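PDB 3KLJ: NAD(FAD)-dependent dehydrogenase, NirB-family (N-terminal domain) from Clostridium acetobutylicum, which uses NADH to reduce rubredoxin through a bound FAD, passing electrons on to dioxygen-scavenging proteins of this obligate anaerobe. Local coordinates for residues A149-G154 / I159-A164; Y180-Q185 / I312-C317; L201-Y206 / K308-S313; S326-S331 / Y337-L342; A350-D355 / T360-A365. One frame throughout, in Å; residues are numbered along the deposited sequence. Where two conformers were deposited one is given.

Contact 1: A149-G154 / I159-A164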
# COMPACT_ATOMS: atom_id res chain seq x y z
N ALA A 149 -6.68 4.61 21.71
CA ALA A 149 -7.00 4.79 20.29
C ALA A 149 -8.18 3.93 19.84
O ALA A 149 -8.41 2.84 20.37
CB ALA A 149 -5.78 4.52 19.42
N PHE A 150 -8.94 4.43 18.86
CA PHE A 150 -9.99 3.66 18.23
C PHE A 150 -9.76 3.68 16.72
O PHE A 150 -9.84 4.75 16.10
CB PHE A 150 -11.38 4.21 18.60
CG PHE A 150 -12.53 3.38 18.09
CD1 PHE A 150 -12.65 2.03 18.44
CD2 PHE A 150 -13.52 3.95 17.29
CE1 PHE A 150 -13.72 1.26 17.97
CE2 PHE A 150 -14.59 3.20 16.83
CZ PHE A 150 -14.69 1.85 17.17
N ILE A 151 -9.43 2.52 16.16
CA ILE A 151 -9.13 2.41 14.74
C ILE A 151 -10.34 1.90 13.96
O ILE A 151 -10.84 0.80 14.21
CB ILE A 151 -7.87 1.51 14.47
CG1 ILE A 151 -6.62 2.15 15.07
CG2 ILE A 151 -7.64 1.30 12.97
CD1 ILE A 151 -6.15 1.53 16.34
N ILE A 152 -10.83 2.73 13.04
CA ILE A 152 -11.95 2.37 12.18
C ILE A 152 -11.43 1.86 10.84
O ILE A 152 -10.67 2.56 10.15
CB ILE A 152 -12.91 3.59 11.98
CG1 ILE A 152 -13.66 3.89 13.30
CG2 ILE A 152 -13.88 3.33 10.82
CD1 ILE A 152 -14.53 5.11 13.26
N GLY A 153 -11.85 0.66 10.46
CA GLY A 153 -11.40 0.05 9.20
C GLY A 153 -10.91 -1.37 9.42
O GLY A 153 -10.16 -1.63 10.36
N GLY A 154 -11.31 -2.28 8.54
CA GLY A 154 -11.14 -3.71 8.79
C GLY A 154 -9.93 -4.39 8.20
O GLY A 154 -9.87 -5.63 8.21
N ILE A 159 -5.11 -3.19 11.64
CA ILE A 159 -4.66 -4.19 12.61
C ILE A 159 -3.21 -3.95 13.04
O ILE A 159 -2.91 -3.93 14.23
CB ILE A 159 -4.88 -5.64 12.11
CG1 ILE A 159 -6.33 -5.83 11.66
CG2 ILE A 159 -4.62 -6.61 13.25
CD1 ILE A 159 -6.57 -7.05 10.79
N GLU A 160 -2.30 -3.77 12.07
CA GLU A 160 -0.91 -3.46 12.39
C GLU A 160 -0.75 -2.20 13.25
O GLU A 160 0.08 -2.19 14.16
CB GLU A 160 -0.07 -3.32 11.12
CG GLU A 160 0.17 -4.64 10.39
CD GLU A 160 1.01 -4.49 9.15
OE1 GLU A 160 1.27 -3.34 8.73
OE2 GLU A 160 1.42 -5.52 8.58
N LEU A 161 -1.53 -1.16 12.95
CA LEU A 161 -1.48 0.11 13.70
C LEU A 161 -1.89 -0.11 15.15
O LEU A 161 -1.25 0.42 16.06
CB LEU A 161 -2.37 1.17 13.06
CG LEU A 161 -2.50 2.57 13.70
CD1 LEU A 161 -1.16 3.13 14.11
CD2 LEU A 161 -3.17 3.51 12.73
N ALA A 162 -2.96 -0.89 15.35
CA ALA A 162 -3.44 -1.23 16.68
C ALA A 162 -2.33 -1.85 17.53
O ALA A 162 -2.11 -1.43 18.66
CB ALA A 162 -4.64 -2.17 16.59
N GLN A 163 -1.63 -2.84 16.97
CA GLN A 163 -0.51 -3.47 17.66
C GLN A 163 0.61 -2.47 17.95
O GLN A 163 1.15 -2.46 19.05
CB GLN A 163 0.05 -4.66 16.88
CG GLN A 163 1.17 -5.44 17.61
CD GLN A 163 0.71 -6.07 18.94
OE1 GLN A 163 0.71 -5.42 19.99
NE2 GLN A 163 0.34 -7.34 18.88
N ALA A 164 0.95 -1.65 16.95
CA ALA A 164 1.96 -0.61 17.13
C ALA A 164 1.61 0.33 18.29
O ALA A 164 2.48 0.71 19.07
CB ALA A 164 2.17 0.18 15.85
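I151 and A162 face each other where strand 149-152 packs against the helix that follows it. Their CA atoms are 7.0 Å apart. The CA atoms of G154 and I159 are the other close pair, 7.5 Å apart. No hydrogen bond crosses the gap; the contact is carried by apolar side chains and is almost entirely buried. Within the helix, the amide of Q163 bonds to the carbonyl of I159 in the usual way.

I151 does most of the work. Its CB points at the helix. CG1 lies beside the backbone N (chi1 -64°), and the second torsion is turned to 104°, off the usual staggered positions. This sets CD1 over the backbone of A162, with CD1 of I151 3.9 Å from CA of A162. The methyl CB of A162 is about as near, 4.0 Å from the same CD1. The small side chain of A162 is consistent with this close approach. L161 meets the root of the same branch, its CG lying 4.4 Å from CG1 of I151. Further on, CD1 of I159 reaches back to the carbonyl O of G154 at 4.4 Å, a loose contact at the mouth of the turn. The backbone of G153 bends there with a phi of 130°, an angle that a side chain would not easily allow.

I159 and A162 also touch I174 of the next strand. Strand 149-152, helix 156-168 and strand 172-175 form a beta-alpha-beta unit, whose crossover is right-handed as is usual. The glycine-rich turn G153, G155, G158 fits the GxGxxG pattern of a Rossmann fold, consistent with the NADH-binding domain.

Contact 2: Y180-Q185 / I312-C317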
# COMPACT_ATOMS: atom_id res chain seq x y z
N TYR A 180 -16.70 -9.61 10.10
CA TYR A 180 -15.36 -10.14 10.29
C TYR A 180 -14.32 -9.28 9.59
O TYR A 180 -14.63 -8.62 8.60
CB TYR A 180 -15.28 -11.59 9.76
CG TYR A 180 -15.67 -11.71 8.31
CD1 TYR A 180 -17.01 -11.87 7.94
CD2 TYR A 180 -14.70 -11.67 7.30
CE1 TYR A 180 -17.38 -11.96 6.61
CE2 TYR A 180 -15.06 -11.77 5.96
CZ TYR A 180 -16.40 -11.92 5.62
OH TYR A 180 -16.77 -12.03 4.30
N PRO A 181 -13.07 -9.29 10.09
CA PRO A 181 -12.08 -8.41 9.45
C PRO A 181 -11.50 -9.04 8.18
O PRO A 181 -11.64 -10.26 7.95
CB PRO A 181 -11.00 -8.29 10.52
CG PRO A 181 -11.02 -9.66 11.20
CD PRO A 181 -12.48 -10.03 11.23
N LEU A 182 -10.87 -8.20 7.36
CA LEU A 182 -10.05 -8.62 6.23
C LEU A 182 -10.86 -9.31 5.14
O LEU A 182 -10.43 -10.32 4.56
CB LEU A 182 -8.92 -9.54 6.72
CG LEU A 182 -7.50 -9.11 6.36
CD1 LEU A 182 -7.16 -7.86 7.17
CD2 LEU A 182 -6.51 -10.25 6.64
N GLU A 183 -12.03 -8.75 4.83
CA GLU A 183 -12.99 -9.40 3.95
C GLU A 183 -12.55 -9.49 2.49
O GLU A 183 -13.18 -10.19 1.69
CB GLU A 183 -14.36 -8.70 4.05
CG GLU A 183 -14.51 -7.47 3.15
CD GLU A 183 -13.95 -6.19 3.76
OE1 GLU A 183 -13.22 -6.25 4.78
OE2 GLU A 183 -14.27 -5.11 3.21
N ARG A 184 -11.47 -8.80 2.14
CA ARG A 184 -10.90 -8.85 0.80
C ARG A 184 -9.91 -10.00 0.67
O ARG A 184 -9.60 -10.44 -0.44
CB ARG A 184 -10.18 -7.55 0.43
CG ARG A 184 -10.98 -6.27 0.67
CD ARG A 184 -10.09 -5.06 0.49
NE ARG A 184 -10.13 -4.54 -0.88
CZ ARG A 184 -11.17 -4.68 -1.69
NH1 ARG A 184 -12.26 -5.31 -1.28
NH2 ARG A 184 -11.13 -4.17 -2.92
N GLN A 185 -9.40 -10.49 1.80
CA GLN A 185 -8.34 -11.51 1.79
C GLN A 185 -8.80 -12.85 2.35
O GLN A 185 -8.20 -13.89 2.06
CB GLN A 185 -7.12 -11.02 2.57
CG GLN A 185 -6.14 -10.22 1.72
CD GLN A 185 -6.28 -8.73 1.91
OE1 GLN A 185 -6.73 -8.25 2.95
NE2 GLN A 185 -5.86 -7.98 0.90
N ILE A 312 0.99 -13.36 13.72
CA ILE A 312 0.03 -14.20 12.97
C ILE A 312 0.15 -13.90 11.47
O ILE A 312 -0.07 -12.77 11.04
CB ILE A 312 -1.44 -13.98 13.41
CG1 ILE A 312 -1.58 -14.10 14.93
CG2 ILE A 312 -2.35 -14.98 12.71
CD1 ILE A 312 -2.95 -13.76 15.44
N SER A 313 0.48 -14.93 10.70
CA SER A 313 0.86 -14.76 9.30
C SER A 313 -0.26 -15.14 8.36
O SER A 313 -0.96 -16.14 8.59
CB SER A 313 2.07 -15.64 9.00
OG SER A 313 1.74 -17.01 9.21
N ILE A 314 -0.42 -14.38 7.28
CA ILE A 314 -1.50 -14.62 6.31
C ILE A 314 -1.00 -14.54 4.88
O ILE A 314 -0.30 -13.61 4.52
CB ILE A 314 -2.66 -13.61 6.46
CG1 ILE A 314 -3.35 -13.79 7.81
CG2 ILE A 314 -3.69 -13.77 5.33
CD1 ILE A 314 -4.18 -12.62 8.23
N ILE A 315 -1.35 -15.53 4.06
CA ILE A 315 -1.20 -15.35 2.62
C ILE A 315 -2.54 -15.62 1.93
O ILE A 315 -3.22 -16.61 2.21
CB ILE A 315 -0.01 -16.15 1.95
CG1 ILE A 315 -0.47 -17.41 1.25
CG2 ILE A 315 1.16 -16.43 2.93
CD1 ILE A 315 -0.64 -17.23 -0.21
N SER A 316 -2.91 -14.71 1.03
CA SER A 316 -4.18 -14.77 0.34
C SER A 316 -3.94 -14.62 -1.14
O SER A 316 -3.17 -13.75 -1.56
CB SER A 316 -5.13 -13.68 0.86
OG SER A 316 -6.37 -13.73 0.17
N CYS A 317 -4.64 -15.43 -1.93
CA CYS A 317 -4.42 -15.47 -3.38
C CYS A 317 -5.71 -15.58 -4.17
O CYS A 317 -6.56 -16.42 -3.88
CB CYS A 317 -3.50 -16.64 -3.75
SG CYS A 317 -3.03 -16.68 -5.50
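S316 and Q185 make the polar half of this contact, and L182 and I314 the apolar half. The hydroxyl of S316 is set anti to the backbone N (chi1 179°). That places OG beside the carbonyl of Q185, to which it donates a hydrogen bond, OG to O 2.6 Å. The bond meets the oxygen at a C=O...OG angle of 117°, in the carbonyl plane and on a lone pair. The Q185 side chain bends at its second torsion and leads its amide away from the strand. Its aliphatic part stays behind: CB of Q185 lies 3.7 Å from OG of S316, and CG of Q185 is equally close to CB of S316.

The loop 180-185 belongs to the NADH-binding domain, and strand 312-317 to the antiparallel sheet of the C-terminal domain. The contact therefore bridges two domains. The loop is folded on itself by a bond from N of Q185 to O of L182 of 3.0 Å.

L182 has positive phi, and its side chain leaves CA off the staggered positions. L182 and I314 reach toward each other tip to tip, with CD2 of L182 3.7 Å from CD1 of I314. I314 also packs on L194 of helix 188-199. L182 touches I156 and I159, close to the glycine-rich turn.

Contact 3: L201-Y206 / K308-S313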
# COMPACT_ATOMS: atom_id res chain seq x y z
N LEU A 201 -5.28 -12.20 21.92
CA LEU A 201 -4.03 -11.44 22.00
C LEU A 201 -4.25 -9.99 22.45
O LEU A 201 -3.33 -9.17 22.40
CB LEU A 201 -3.30 -11.46 20.66
CG LEU A 201 -2.12 -12.43 20.46
CD1 LEU A 201 -2.17 -13.67 21.37
CD2 LEU A 201 -2.03 -12.83 19.00
N GLY A 202 -5.47 -9.69 22.89
CA GLY A 202 -5.81 -8.38 23.42
C GLY A 202 -6.13 -7.32 22.39
O GLY A 202 -6.33 -6.16 22.74
N ILE A 203 -6.18 -7.70 21.11
CA ILE A 203 -6.62 -6.78 20.06
C ILE A 203 -8.12 -7.00 19.82
O ILE A 203 -8.51 -7.96 19.14
CB ILE A 203 -5.76 -6.89 18.76
CG1 ILE A 203 -4.31 -6.47 19.06
CG2 ILE A 203 -6.32 -6.00 17.64
CD1 ILE A 203 -3.37 -6.61 17.89
N LYS A 204 -8.94 -6.14 20.41
CA LYS A 204 -10.39 -6.24 20.27
C LYS A 204 -10.89 -5.62 18.98
O LYS A 204 -10.44 -4.54 18.57
CB LYS A 204 -11.11 -5.63 21.49
CG LYS A 204 -12.39 -4.86 21.16
CD LYS A 204 -13.61 -5.33 21.94
CE LYS A 204 -14.34 -6.44 21.19
NZ LYS A 204 -15.78 -6.56 21.60
N ILE A 205 -11.81 -6.32 18.31
CA ILE A 205 -12.46 -5.80 17.11
C ILE A 205 -13.96 -5.74 17.34
O ILE A 205 -14.61 -6.78 17.57
CB ILE A 205 -12.14 -6.61 15.83
CG1 ILE A 205 -10.62 -6.70 15.59
CG2 ILE A 205 -12.83 -5.97 14.63
CD1 ILE A 205 -10.18 -7.59 14.41
N TYR A 206 -14.51 -4.53 17.28
CA TYR A 206 -15.95 -4.35 17.36
C TYR A 206 -16.52 -4.59 15.97
O TYR A 206 -16.18 -3.87 15.03
CB TYR A 206 -16.30 -2.94 17.83
CG TYR A 206 -15.93 -2.65 19.27
CD1 TYR A 206 -16.82 -2.93 20.31
CD2 TYR A 206 -14.70 -2.09 19.59
CE1 TYR A 206 -16.48 -2.66 21.64
CE2 TYR A 206 -14.35 -1.81 20.90
CZ TYR A 206 -15.24 -2.09 21.92
OH TYR A 206 -14.88 -1.81 23.22
N LYS A 308 2.29 -8.46 9.28
CA LYS A 308 3.30 -8.48 10.33
C LYS A 308 2.65 -8.34 11.71
O LYS A 308 3.29 -7.85 12.64
CB LYS A 308 4.34 -7.38 10.09
CG LYS A 308 4.94 -7.35 8.68
CD LYS A 308 5.34 -5.93 8.31
CE LYS A 308 5.82 -5.83 6.87
NZ LYS A 308 6.25 -4.43 6.56
N VAL A 309 1.40 -8.79 11.84
CA VAL A 309 0.63 -8.49 13.06
C VAL A 309 0.61 -9.62 14.09
O VAL A 309 0.36 -10.78 13.75
CB VAL A 309 -0.81 -7.99 12.78
CG1 VAL A 309 -1.83 -9.13 12.84
CG2 VAL A 309 -1.19 -6.87 13.76
N SER A 310 0.88 -9.23 15.33
CA SER A 310 0.78 -10.10 16.51
C SER A 310 1.37 -11.49 16.32
O SER A 310 1.00 -12.44 17.01
CB SER A 310 -0.69 -10.18 16.96
OG SER A 310 -1.21 -8.89 17.22
N GLY A 311 2.31 -11.59 15.38
CA GLY A 311 2.96 -12.85 15.04
C GLY A 311 2.02 -13.86 14.41
O GLY A 311 2.22 -15.06 14.57
N ILE A 312 0.99 -13.36 13.72
CA ILE A 312 0.03 -14.20 12.97
C ILE A 312 0.15 -13.90 11.47
O ILE A 312 -0.07 -12.77 11.04
CB ILE A 312 -1.44 -13.98 13.41
CG1 ILE A 312 -1.58 -14.10 14.93
CG2 ILE A 312 -2.35 -14.98 12.71
CD1 ILE A 312 -2.95 -13.76 15.44
N SER A 313 0.48 -14.93 10.70
CA SER A 313 0.86 -14.76 9.30
C SER A 313 -0.26 -15.14 8.36
O SER A 313 -0.96 -16.14 8.59
CB SER A 313 2.07 -15.64 9.00
OG SER A 313 1.74 -17.01 9.21
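L201 and S310 bring the chain just after helix 188-199 against a tight turn in the C-terminal domain. Their CA atoms are 7.4 Å apart, the nearest approach of the two backbones. No hydrogen bond joins the segments.

The tight part is centred on S310. CG1 of I203 stands beside its backbone N (chi1 -64°) and the chain then extends, which brings CD1 of I203 to 3.2 Å from OG of S310. This is a close approach of a methyl to a hydroxyl. OG lies beside the backbone N of S310 (chi1 -57°), on the side facing I203. I203 is buried there and touches I174 of strand 172-175 and Q163 of helix 156-168.

The looser part is L201, which is exposed. CD2 makes its close contacts across to the turn. It lies 3.6 Å from CB of S310 and the same distance from the carbonyl O of S310. It also meets I312, with CD1 of I312 3.8 Å from CD2 of L201. The torsions of L201 are off the usual staggered positions. I312 touches K197 of helix 188-199 as well.

Both backbones turn sharply here. G202, with positive phi, is the C-prime residue of a Schellman motif that ends helix 188-199. In the other segment, V309 to I312 form a type I' beta turn, closed by a 2.7 Å bond from N of I312 to O of V309. This is the two-residue turn of a beta hairpin joining strands 306-309 and 312-317, set against the NADH-binding domain.

Contact 4: S326-S331 / Y337-L342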
# COMPACT_ATOMS: atom_id res chain seq x y z
N SER A 326 -16.72 -23.94 -7.68
CA SER A 326 -17.43 -25.20 -7.84
C SER A 326 -17.31 -26.04 -6.57
O SER A 326 -18.23 -26.78 -6.22
CB SER A 326 -16.92 -25.98 -9.06
OG SER A 326 -15.50 -25.93 -9.13
N LYS A 327 -16.18 -25.91 -5.88
CA LYS A 327 -15.92 -26.65 -4.64
C LYS A 327 -15.02 -25.86 -3.69
O LYS A 327 -14.10 -25.16 -4.12
CB LYS A 327 -15.29 -28.00 -4.97
CG LYS A 327 -15.41 -29.04 -3.86
CD LYS A 327 -14.89 -30.40 -4.33
CE LYS A 327 -15.35 -31.50 -3.39
NZ LYS A 327 -14.83 -32.84 -3.78
N VAL A 328 -15.29 -25.99 -2.39
CA VAL A 328 -14.54 -25.32 -1.34
C VAL A 328 -14.01 -26.35 -0.35
O VAL A 328 -14.78 -27.15 0.18
CB VAL A 328 -15.43 -24.31 -0.55
CG1 VAL A 328 -14.69 -23.73 0.66
CG2 VAL A 328 -15.91 -23.19 -1.45
N PHE A 329 -12.71 -26.33 -0.11
CA PHE A 329 -12.11 -27.09 0.99
C PHE A 329 -11.60 -26.16 2.09
O PHE A 329 -10.80 -25.25 1.84
CB PHE A 329 -10.95 -27.94 0.50
CG PHE A 329 -11.33 -28.93 -0.56
CD1 PHE A 329 -11.93 -30.13 -0.23
CD2 PHE A 329 -11.05 -28.66 -1.90
CE1 PHE A 329 -12.27 -31.05 -1.21
CE2 PHE A 329 -11.39 -29.58 -2.89
CZ PHE A 329 -11.99 -30.78 -2.54
N ARG A 330 -12.05 -26.42 3.32
CA ARG A 330 -11.69 -25.61 4.46
C ARG A 330 -11.09 -26.50 5.55
O ARG A 330 -11.53 -27.63 5.73
CB ARG A 330 -12.95 -24.90 4.97
CG ARG A 330 -12.73 -23.90 6.10
CD ARG A 330 -14.02 -23.13 6.40
NE ARG A 330 -14.40 -22.22 5.31
CZ ARG A 330 -15.37 -22.44 4.42
NH1 ARG A 330 -16.11 -23.55 4.47
NH2 ARG A 330 -15.62 -21.54 3.47
N SER A 331 -10.09 -25.98 6.26
CA SER A 331 -9.53 -26.65 7.42
C SER A 331 -9.29 -25.64 8.54
O SER A 331 -8.64 -24.61 8.31
CB SER A 331 -8.21 -27.35 7.06
OG SER A 331 -7.57 -27.86 8.22
N TYR A 337 -5.36 -21.87 9.64
CA TYR A 337 -6.63 -21.90 8.93
C TYR A 337 -6.30 -22.00 7.46
O TYR A 337 -5.41 -21.29 6.95
CB TYR A 337 -7.48 -20.64 9.22
CG TYR A 337 -8.74 -20.59 8.39
CD1 TYR A 337 -9.91 -21.23 8.80
CD2 TYR A 337 -8.75 -19.93 7.15
CE1 TYR A 337 -11.07 -21.20 8.03
CE2 TYR A 337 -9.90 -19.90 6.37
CZ TYR A 337 -11.06 -20.53 6.81
OH TYR A 337 -12.19 -20.50 6.04
N ILE A 338 -7.01 -22.89 6.77
CA ILE A 338 -6.83 -23.08 5.34
C ILE A 338 -8.18 -22.98 4.65
O ILE A 338 -9.14 -23.59 5.11
CB ILE A 338 -6.22 -24.45 5.02
CG1 ILE A 338 -4.85 -24.60 5.69
CG2 ILE A 338 -6.15 -24.68 3.48
CD1 ILE A 338 -4.37 -26.05 5.84
N VAL A 339 -8.24 -22.21 3.57
CA VAL A 339 -9.39 -22.26 2.68
C VAL A 339 -8.90 -22.32 1.24
O VAL A 339 -7.98 -21.60 0.83
CB VAL A 339 -10.44 -21.11 2.94
CG1 VAL A 339 -9.86 -19.72 2.64
CG2 VAL A 339 -11.71 -21.35 2.15
N CYS A 340 -9.51 -23.22 0.47
CA CYS A 340 -9.08 -23.49 -0.88
C CYS A 340 -10.33 -23.55 -1.77
O CYS A 340 -11.26 -24.32 -1.50
CB CYS A 340 -8.29 -24.81 -0.86
SG CYS A 340 -7.78 -25.47 -2.40
N MET A 341 -10.36 -22.71 -2.80
CA MET A 341 -11.53 -22.58 -3.66
C MET A 341 -11.22 -23.04 -5.08
O MET A 341 -10.25 -22.59 -5.70
CB MET A 341 -12.06 -21.14 -3.65
CG MET A 341 -12.42 -20.64 -2.26
SD MET A 341 -13.03 -18.94 -2.20
CE MET A 341 -13.58 -18.85 -0.50
N LEU A 342 -12.05 -23.95 -5.59
CA LEU A 342 -11.80 -24.56 -6.89
C LEU A 342 -12.69 -24.00 -7.99
O LEU A 342 -13.85 -23.67 -7.76
CB LEU A 342 -11.98 -26.08 -6.82
CG LEU A 342 -10.74 -26.89 -6.43
CD1 LEU A 342 -10.43 -26.74 -4.94
CD2 LEU A 342 -10.94 -28.34 -6.79
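F329 and L342 meet at the edge of the phenyl ring: CD1 of L342 lies in the ring plane, 3.6 Å from CE2 of F329. The ring of Y337 and the guanidinium of R330 are turned 32° apart. OH of Y337 sits at the edge of that guanidinium, in its plane, and accepts a bond from NE of R330, 2.9 Å long and bent to 138° at the hydrogen. CG of R330 passes the tyrosine ring obliquely, 3.7 Å from CE1 of Y337.

These groups decorate an antiparallel beta hairpin at the edge of the five-stranded sheet of the C-terminal domain. The strand axes are 4.6 Å apart and run at 175°. F329 with C340 and S331 with I338 are hydrogen-bonded pairs. V328 with M341 and R330 with V339 are non-hydrogen-bonded pairs.

V328, R330, V339 and M341 share one face. On it, the methyls CG1 of V328 and CG2 of V339 pack at 4.1 Å. The R330 chain runs out extended and then bends at its third torsion, which brings NE to the hydroxyl of Y337. D187 and D189 form salt bridges with R330, and D187 also bonds to OH of Y337. These acids probably hold the arginine charge in place.

F329, S331, I338, C340 and L342 line the other face. There helix 378-382 covers F329 and L342 through I381. At the open end of the hairpin, N of S326 donates to O of L342 at 2.9 Å.

Contact 5: A350-D355 / T360-A365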
# COMPACT_ATOMS: atom_id res chain seq x y z
N ALA A 350 -7.26 -19.08 -2.76
CA ALA A 350 -6.90 -19.72 -1.50
C ALA A 350 -6.35 -18.70 -0.52
O ALA A 350 -5.73 -17.71 -0.93
CB ALA A 350 -5.87 -20.81 -1.74
N ALA A 351 -6.57 -18.96 0.76
CA ALA A 351 -5.93 -18.20 1.81
C ALA A 351 -5.51 -19.13 2.94
O ALA A 351 -6.19 -20.12 3.23
CB ALA A 351 -6.86 -17.08 2.34
N VAL A 352 -4.39 -18.83 3.56
CA VAL A 352 -3.90 -19.61 4.69
C VAL A 352 -3.44 -18.65 5.76
O VAL A 352 -2.69 -17.69 5.48
CB VAL A 352 -2.72 -20.55 4.31
CG1 VAL A 352 -2.27 -21.38 5.51
CG2 VAL A 352 -3.10 -21.49 3.19
N ILE A 353 -3.91 -18.89 6.97
CA ILE A 353 -3.48 -18.16 8.15
C ILE A 353 -2.58 -19.12 8.94
O ILE A 353 -2.99 -20.24 9.22
CB ILE A 353 -4.69 -17.73 9.04
CG1 ILE A 353 -5.77 -17.01 8.21
CG2 ILE A 353 -4.23 -16.87 10.22
CD1 ILE A 353 -7.05 -16.64 9.01
N GLY A 354 -1.36 -18.69 9.25
CA GLY A 354 -0.48 -19.45 10.13
C GLY A 354 0.36 -20.55 9.50
O GLY A 354 0.92 -21.37 10.21
N ASP A 355 0.45 -20.58 8.17
CA ASP A 355 1.34 -21.52 7.47
C ASP A 355 1.76 -20.95 6.12
O ASP A 355 1.18 -21.27 5.09
CB ASP A 355 0.68 -22.90 7.31
CG ASP A 355 1.67 -23.99 6.91
OD1 ASP A 355 1.29 -25.18 7.01
OD2 ASP A 355 2.82 -23.69 6.50
N THR A 360 2.20 -20.50 0.22
CA THR A 360 3.10 -20.35 -0.93
C THR A 360 2.91 -21.47 -1.97
O THR A 360 2.92 -21.21 -3.19
CB THR A 360 4.57 -20.29 -0.47
OG1 THR A 360 4.73 -19.16 0.41
CG2 THR A 360 5.53 -20.16 -1.66
N LYS A 361 2.73 -22.70 -1.50
CA LYS A 361 2.47 -23.84 -2.39
C LYS A 361 1.15 -23.63 -3.13
O LYS A 361 1.09 -23.84 -4.34
CB LYS A 361 2.41 -25.15 -1.61
CG LYS A 361 3.76 -25.65 -1.13
CD LYS A 361 3.56 -26.92 -0.32
CE LYS A 361 4.87 -27.48 0.20
NZ LYS A 361 5.43 -26.68 1.34
N LEU A 362 0.12 -23.23 -2.40
CA LEU A 362 -1.19 -22.95 -2.99
C LEU A 362 -1.11 -21.79 -3.98
O LEU A 362 -1.68 -21.86 -5.07
CB LEU A 362 -2.23 -22.66 -1.90
CG LEU A 362 -2.67 -23.87 -1.05
CD1 LEU A 362 -3.39 -23.38 0.18
CD2 LEU A 362 -3.55 -24.84 -1.83
N LYS A 363 -0.37 -20.75 -3.61
CA LYS A 363 -0.07 -19.60 -4.47
C LYS A 363 0.52 -20.05 -5.81
O LYS A 363 0.03 -19.65 -6.87
CB LYS A 363 0.93 -18.68 -3.76
CG LYS A 363 0.93 -17.22 -4.23
CD LYS A 363 2.35 -16.60 -4.28
CE LYS A 363 3.19 -16.84 -3.01
NZ LYS A 363 4.63 -16.44 -3.21
N LYS A 364 1.56 -20.88 -5.74
CA LYS A 364 2.24 -21.40 -6.92
C LYS A 364 1.28 -22.20 -7.80
O LYS A 364 1.23 -21.99 -9.02
CB LYS A 364 3.46 -22.25 -6.53
CG LYS A 364 4.73 -21.45 -6.24
CD LYS A 364 5.86 -22.35 -5.74
CE LYS A 364 7.23 -21.71 -5.93
NZ LYS A 364 7.45 -20.51 -5.08
N ALA A 365 0.52 -23.10 -7.18
CA ALA A 365 -0.51 -23.88 -7.86
C ALA A 365 -1.53 -23.01 -8.59
O ALA A 365 -1.85 -23.27 -9.76
CB ALA A 365 -1.21 -24.80 -6.88
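L362 enters this contact from the helix and is met by A350 and V352 of the strand. No hydrogen bond crosses between the segments. Its CB, pointing at the strand, already lies 4.1 Å from CB of A350. CG comes next, set beside the backbone N (chi1 -70°), and carries the two methyls. CD1 is the branch that touches the strand. It is 3.6 Å from CG2 of V352 and 4.1 Å from CB of A350, so it rests between two residues of the same strand face. The V352 and L362 side chains cross at about a right angle. L362 also packs on L385.

Strand 346-353 is the central strand of the antiparallel sheet of the C-terminal domain, and helix 356-367 lies over one face of it. The chain passes from strand to helix through G354, which has positive phi, and D355. D355 is the N-cap of the helix: its OD2 bonds to the backbone N of L358, while OD1 forms a salt bridge with K336.

V352 is held with CG1 anti to its backbone N (chi1 -179°), which leaves CG2 beside that N to face the leucine.

Following the chain, contact 1 closes first, a short loop inside the beta-alpha-beta unit of the NADH-binding domain. Contacts 2 and 3 then close long loops. That of contact 3 nests within that of contact 2: 180-185 comes before 201-206, the partners follow in reverse order, and the two share I312 and S313 at their C-terminal ends. Both tie this domain to the C-terminal sheet. Contact 4 closes a hairpin, and contact 5 a strand-to-helix turn, both within the C-terminal domain. Contact 1 touches contact 2 through G154 O to L182 N (2.9 Å). Backbone bonds between neighbouring strands connect contact 5 to both contact 2 and contact 4.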